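Local atomic coordinates of separin (PDB entry 5U1T), a protein that cleaves the cohesin subunit MCD1/SCC1 as a caspase-like cysteine protease, releasing sister chromatids for segregation at the onset of anaphase. Residues Q1242-P1247 with F1376-L1380; R1155-T1159 with W1288-L1292. All blocks are in the same frame, centred on the assembly; numbering follows the deposited sequence.

Contact 1: Q1242-P1247 with F1376-L1380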
loop_
_atom_site.group_PDB
_atom_site.type_symbol
_atom_site.label_atom_id
_atom_site.label_comp_id
_atom_site.label_asym_id
_atom_site.label_seq_id
_atom_site.Cartn_x
_atom_site.Cartn_y
_atom_site.Cartn_z
ATOM N N GLN A 1242 -20.878 22.387 -51.652
ATOM C CA GLN A 1242 -21.211 21.002 -51.855
ATOM C C GLN A 1242 -20.356 20.481 -52.983
ATOM O O GLN A 1242 -20.214 19.300 -53.152
ATOM C CB GLN A 1242 -22.669 20.844 -52.204
ATOM C CG GLN A 1242 -23.619 21.326 -51.148
ATOM C CD GLN A 1242 -25.017 20.848 -51.399
ATOM O OE1 GLN A 1242 -25.292 20.258 -52.416
ATOM N NE2 GLN A 1242 -25.904 21.101 -50.469
ATOM N N GLY A 1243 -19.815 21.388 -53.774
ATOM C CA GLY A 1243 -18.929 21.039 -54.871
ATOM C C GLY A 1243 -17.563 20.500 -54.486
ATOM O O GLY A 1243 -16.861 19.924 -55.328
ATOM N N PHE A 1244 -17.186 20.688 -53.216
ATOM C CA PHE A 1244 -15.951 20.143 -52.666
ATOM C C PHE A 1244 -16.026 18.617 -52.737
ATOM O O PHE A 1244 -15.010 17.934 -52.864
ATOM C CB PHE A 1244 -15.762 20.633 -51.221
ATOM C CG PHE A 1244 -14.374 20.404 -50.644
ATOM C CD1 PHE A 1244 -13.319 21.239 -50.983
ATOM C CD2 PHE A 1244 -14.144 19.384 -49.735
ATOM C CE1 PHE A 1244 -12.061 21.049 -50.446
ATOM C CE2 PHE A 1244 -12.884 19.191 -49.183
ATOM C CZ PHE A 1244 -11.843 20.023 -49.536
ATOM N N PHE A 1245 -17.250 18.097 -52.678
ATOM C CA PHE A 1245 -17.483 16.660 -52.729
ATOM C C PHE A 1245 -17.665 16.124 -54.145
ATOM O O PHE A 1245 -17.736 14.907 -54.350
ATOM C CB PHE A 1245 -18.712 16.300 -51.895
ATOM C CG PHE A 1245 -18.483 16.415 -50.436
ATOM C CD1 PHE A 1245 -17.904 15.359 -49.732
ATOM C CD2 PHE A 1245 -18.806 17.588 -49.767
ATOM C CE1 PHE A 1245 -17.669 15.463 -48.382
ATOM C CE2 PHE A 1245 -18.580 17.710 -48.419
ATOM C CZ PHE A 1245 -18.014 16.650 -47.717
ATOM N N SER A 1246 -17.742 17.031 -55.113
ATOM C CA SER A 1246 -18.099 16.635 -56.466
ATOM C C SER A 1246 -17.054 15.713 -57.092
ATOM O O SER A 1246 -15.840 15.970 -57.023
ATOM C CB SER A 1246 -18.318 17.862 -57.356
ATOM O OG SER A 1246 -18.242 17.507 -58.721
ATOM N N PRO A 1247 -17.533 14.623 -57.702
ATOM C CA PRO A 1247 -16.684 13.640 -58.368
ATOM C C PRO A 1247 -16.207 14.110 -59.733
ATOM O O PRO A 1247 -15.447 13.376 -60.353
ATOM C CB PRO A 1247 -17.603 12.432 -58.503
ATOM C CG PRO A 1247 -18.955 13.019 -58.581
ATOM C CD PRO A 1247 -18.944 14.203 -57.678
ATOM N N PHE A 1376 -25.919 15.106 -52.207
ATOM C CA PHE A 1376 -24.713 15.198 -53.013
ATOM C C PHE A 1376 -23.727 14.051 -52.772
ATOM O O PHE A 1376 -22.662 14.024 -53.365
ATOM C CB PHE A 1376 -24.021 16.545 -52.783
ATOM C CG PHE A 1376 -23.622 16.820 -51.346
ATOM C CD1 PHE A 1376 -22.379 16.430 -50.867
ATOM C CD2 PHE A 1376 -24.470 17.522 -50.494
ATOM C CE1 PHE A 1376 -21.997 16.703 -49.533
ATOM C CE2 PHE A 1376 -24.099 17.795 -49.164
ATOM C CZ PHE A 1376 -22.864 17.391 -48.689
ATOM N N LEU A 1377 -24.078 13.102 -51.909
ATOM C CA LEU A 1377 -23.225 11.925 -51.704
ATOM C C LEU A 1377 -23.906 10.627 -52.138
ATOM O O LEU A 1377 -23.229 9.693 -52.544
ATOM C CB LEU A 1377 -22.792 11.810 -50.238
ATOM C CG LEU A 1377 -21.833 12.904 -49.762
ATOM C CD1 LEU A 1377 -21.292 12.617 -48.373
ATOM C CD2 LEU A 1377 -20.699 13.108 -50.769
ATOM N N LYS A 1378 -25.239 10.603 -52.094
ATOM C CA LYS A 1378 -26.006 9.365 -52.213
ATOM C C LYS A 1378 -25.830 8.596 -53.529
ATOM O O LYS A 1378 -26.105 7.394 -53.589
ATOM C CB LYS A 1378 -27.493 9.654 -51.970
ATOM C CG LYS A 1378 -28.254 10.216 -53.122
ATOM C CD LYS A 1378 -29.538 10.847 -52.607
ATOM C CE LYS A 1378 -30.365 11.467 -53.756
ATOM N NZ LYS A 1378 -31.340 12.547 -53.310
ATOM N N ASP A 1379 -25.340 9.257 -54.569
ATOM C CA ASP A 1379 -25.130 8.570 -55.838
ATOM C C ASP A 1379 -23.654 8.261 -56.104
ATOM O O ASP A 1379 -23.303 7.804 -57.184
ATOM C CB ASP A 1379 -25.716 9.399 -56.989
ATOM C CG ASP A 1379 -27.237 9.540 -56.897
ATOM O OD1 ASP A 1379 -27.915 8.541 -56.554
ATOM O OD2 ASP A 1379 -27.760 10.644 -57.164
ATOM N N LEU A 1380 -22.795 8.488 -55.119
ATOM C CA LEU A 1380 -21.352 8.321 -55.312
ATOM C C LEU A 1380 -20.842 6.954 -54.846
ATOM O O LEU A 1380 -21.360 6.380 -53.899
ATOM C CB LEU A 1380 -20.574 9.431 -54.576
ATOM C CG LEU A 1380 -20.700 10.919 -54.953
ATOM C CD1 LEU A 1380 -19.419 11.661 -54.615
ATOM C CD2 LEU A 1380 -21.049 11.122 -56.402
#

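Contact 2: R1155-T1159 with W1288-L1292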
loop_
_atom_site.group_PDB
_atom_site.type_symbol
_atom_site.label_atom_id
_atom_site.label_comp_id
_atom_site.label_asym_id
_atom_site.label_seq_id
_atom_site.Cartn_x
_atom_site.Cartn_y
_atom_site.Cartn_z
ATOM N N ARG A 1155 -4.312 14.814 -59.199
ATOM C CA ARG A 1155 -4.114 16.246 -59.401
ATOM C C ARG A 1155 -2.973 16.785 -58.535
ATOM O O ARG A 1155 -2.576 17.943 -58.668
ATOM C CB ARG A 1155 -5.415 16.995 -59.097
ATOM C CG ARG A 1155 -5.467 18.467 -59.555
ATOM C CD ARG A 1155 -5.183 18.645 -61.066
ATOM N NE ARG A 1155 -5.932 19.754 -61.680
ATOM C CZ ARG A 1155 -5.701 21.052 -61.446
ATOM N NH1 ARG A 1155 -4.739 21.413 -60.582
ATOM N NH2 ARG A 1155 -6.445 21.996 -62.055
ATOM N N LYS A 1156 -2.449 15.932 -57.656
ATOM C CA LYS A 1156 -1.412 16.303 -56.682
ATOM C C LYS A 1156 -1.797 17.538 -55.855
ATOM O O LYS A 1156 -0.974 18.419 -55.598
ATOM C CB LYS A 1156 -0.078 16.542 -57.384
ATOM C CG LYS A 1156 0.360 15.403 -58.283
ATOM C CD LYS A 1156 0.632 14.104 -57.519
ATOM C CE LYS A 1156 0.869 12.960 -58.510
ATOM N NZ LYS A 1156 0.973 11.631 -57.869
ATOM N N ARG A 1157 -3.047 17.574 -55.412
ATOM C CA ARG A 1157 -3.610 18.770 -54.820
ATOM C C ARG A 1157 -4.160 18.484 -53.425
ATOM O O ARG A 1157 -4.748 17.428 -53.174
ATOM C CB ARG A 1157 -4.705 19.332 -55.739
ATOM C CG ARG A 1157 -5.154 20.721 -55.377
ATOM C CD ARG A 1157 -5.747 21.412 -56.568
ATOM N NE ARG A 1157 -6.955 20.727 -56.991
ATOM C CZ ARG A 1157 -7.652 21.025 -58.080
ATOM N NH1 ARG A 1157 -8.744 20.324 -58.358
ATOM N NH2 ARG A 1157 -7.273 22.018 -58.880
ATOM N N ARG A 1158 -3.944 19.430 -52.526
ATOM C CA ARG A 1158 -4.376 19.336 -51.155
ATOM C C ARG A 1158 -5.142 20.559 -50.776
ATOM O O ARG A 1158 -4.609 21.637 -50.805
ATOM C CB ARG A 1158 -3.157 19.329 -50.273
ATOM C CG ARG A 1158 -2.934 18.062 -49.497
ATOM C CD ARG A 1158 -1.530 18.059 -48.942
ATOM N NE ARG A 1158 -0.840 16.819 -49.231
ATOM C CZ ARG A 1158 0.303 16.755 -49.880
ATOM N NH1 ARG A 1158 0.870 15.594 -50.101
ATOM N NH2 ARG A 1158 0.879 17.854 -50.300
ATOM N N THR A 1159 -6.383 20.401 -50.375
ATOM C CA THR A 1159 -7.175 21.561 -49.984
ATOM C C THR A 1159 -7.995 21.240 -48.753
ATOM O O THR A 1159 -8.260 20.085 -48.455
ATOM C CB THR A 1159 -8.101 22.039 -51.125
ATOM O OG1 THR A 1159 -9.071 21.033 -51.416
ATOM C CG2 THR A 1159 -7.296 22.296 -52.377
ATOM N N TRP A 1288 -8.683 25.729 -57.644
ATOM C CA TRP A 1288 -9.705 24.803 -57.181
ATOM C C TRP A 1288 -10.918 25.571 -56.703
ATOM O O TRP A 1288 -12.012 25.023 -56.656
ATOM C CB TRP A 1288 -9.183 23.887 -56.074
ATOM C CG TRP A 1288 -8.868 24.578 -54.784
ATOM C CD1 TRP A 1288 -7.662 25.079 -54.417
ATOM C CD2 TRP A 1288 -9.767 24.849 -53.691
ATOM N NE1 TRP A 1288 -7.743 25.642 -53.168
ATOM C CE2 TRP A 1288 -9.022 25.518 -52.696
ATOM C CE3 TRP A 1288 -11.123 24.587 -53.453
ATOM C CZ2 TRP A 1288 -9.580 25.928 -51.477
ATOM C CZ3 TRP A 1288 -11.683 25.004 -52.235
ATOM C CH2 TRP A 1288 -10.908 25.669 -51.270
ATOM N N VAL A 1289 -10.728 26.840 -56.355
ATOM C CA VAL A 1289 -11.844 27.698 -55.955
ATOM C C VAL A 1289 -12.659 28.107 -57.180
ATOM O O VAL A 1289 -13.894 28.085 -57.163
ATOM C CB VAL A 1289 -11.357 28.958 -55.222
ATOM C CG1 VAL A 1289 -12.518 29.908 -54.918
ATOM C CG2 VAL A 1289 -10.599 28.578 -53.941
ATOM N N ILE A 1290 -11.937 28.477 -58.237
ATOM C CA ILE A 1290 -12.530 28.783 -59.523
ATOM C C ILE A 1290 -13.271 27.562 -60.043
ATOM O O ILE A 1290 -14.389 27.692 -60.524
ATOM C CB ILE A 1290 -11.458 29.246 -60.539
ATOM C CG1 ILE A 1290 -10.652 30.407 -59.948
ATOM C CG2 ILE A 1290 -12.084 29.667 -61.865
ATOM C CD1 ILE A 1290 -9.484 30.852 -60.820
ATOM N N GLU A 1291 -12.668 26.379 -59.906
ATOM C CA GLU A 1291 -13.270 25.132 -60.400
ATOM C C GLU A 1291 -14.625 24.858 -59.777
ATOM O O GLU A 1291 -15.460 24.184 -60.363
ATOM C CB GLU A 1291 -12.356 23.934 -60.145
ATOM C CG GLU A 1291 -11.156 23.872 -61.058
ATOM C CD GLU A 1291 -10.145 22.828 -60.623
ATOM O OE1 GLU A 1291 -9.005 22.811 -61.166
ATOM O OE2 GLU A 1291 -10.498 22.024 -59.733
ATOM N N LEU A 1292 -14.841 25.371 -58.576
ATOM C CA LEU A 1292 -16.099 25.136 -57.884
ATOM C C LEU A 1292 -17.263 25.712 -58.682
ATOM O O LEU A 1292 -18.361 25.181 -58.634
ATOM C CB LEU A 1292 -16.070 25.739 -56.482
ATOM C CG LEU A 1292 -15.259 24.992 -55.424
ATOM C CD1 LEU A 1292 -15.344 25.727 -54.100
ATOM C CD2 LEU A 1292 -15.760 23.568 -55.302
#

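Contact 1: Q1242-P1247 with F1376-L1380
Phe1376 turns its ring to two side chains of the 1242-1247 loop. Gln1242 lays its CB over one face near the rim and crosses the ring at about a right angle, with OE1 3.4 Å from CD2 of Phe1376 and the amide plane turned 37° from the ring. At the CD1/CE1 side of the ring, CE1 of Phe1376 comes over a face of Phe1245, 3.3 Å from its CD2, the two planes inclined at 43°. Chi1 of 59° sets the Phe1376 ring between its own backbone N and carbonyl carbon, from where it reaches both partners. Cut back to an alanine, this residue would probably leave a gap beside Phe1245 and take the ring from under the Gln1242 side chain. Leu1377 follows, its CD2 3.7 Å from CD1 of Phe1245. Leu1377 also starts a type I beta turn, closed by the bond from Leu1380 N to Leu1377 O, in the loop between strands 1353-1362 and 1382-1385 of the mixed sheet; the facing loop joins helix 1209-1237 to the sheet's short strand 1248-1249. Past the turn, Leu1380 divides its methyls: CD1 lies 3.7 Å from Phe1245 O, and CD2 is 3.6 Å from CG of Pro1247.

Contact 2: R1155-T1159 with W1288-L1292
The Arg1157 guanidinium is sandwiched between carbon atoms: CG of Arg1155 lies over the centre of one face and CB of Trp1288 over the centre of the other, while Glu1291 meets it end-on at the edge. The Trp1288 indole also has a carbon on each face: CG2 of Thr1159 toward the rim on one, CG2 of Val1289 over the centre of the other. This is a strand-to-helix junction in the separase protease region: strand 1157-1163 of the mixed sheet lies against helix 1287-1294, the axes of their segments 1157-1159 and 1288-1292 at 76°, tied by the Arg1155-Arg1157-Glu1291 salt-bridge network. Arg1157 NH2 makes a nearly straight bond of 3.0 Å to Glu1291 OE1, in the guanidinium plane; NH1 reaches Glu1291 OE2 at 2.8 Å on its syn lone pair, less straight. NH1 also pairs with Glu1152, so two carboxylates probably balance this arginine. Arg1155, bent at chi2 and chi3, brings NH2 to within 2.8 Å of Glu1291 OE1, its guanidinium plane 73° from the carboxylate. OE1 therefore answers both arginines, which likely offsets the closeness of their guanidinium groups. The indole NE1 donates to the carbonyl of Pro963. The Thr1159 methyl makes a CH-pi contact with the five-membered ring, Thr1159 CG2 standing 9° off the ring normal and 3.5 Å from Trp1288 NE1.

Overall arrangement
Contacts 1 and 2 lie about 15 Å apart, centre to centre, and attach different elements to one mixed sheet: contact 1 joins two loops that lead into strands 1248-1249 and 1382-1385, whereas contact 2 brings a helix against strand 1157-1163. Contact 1 is partly buried and mostly apolar, with no hydrogen bond across it. Contact 2 is more buried, yet combines a salt-bridge network, reaching out to the exposed Arg1155, with a methyl over an indole. They meet through Phe1244, whose CE1 packs 3.1 Å from Thr1159 OG1, and through Leu1292 CD2, 3.7 Å from Gly1243 C. Neither is near the probable catalytic Cys1497.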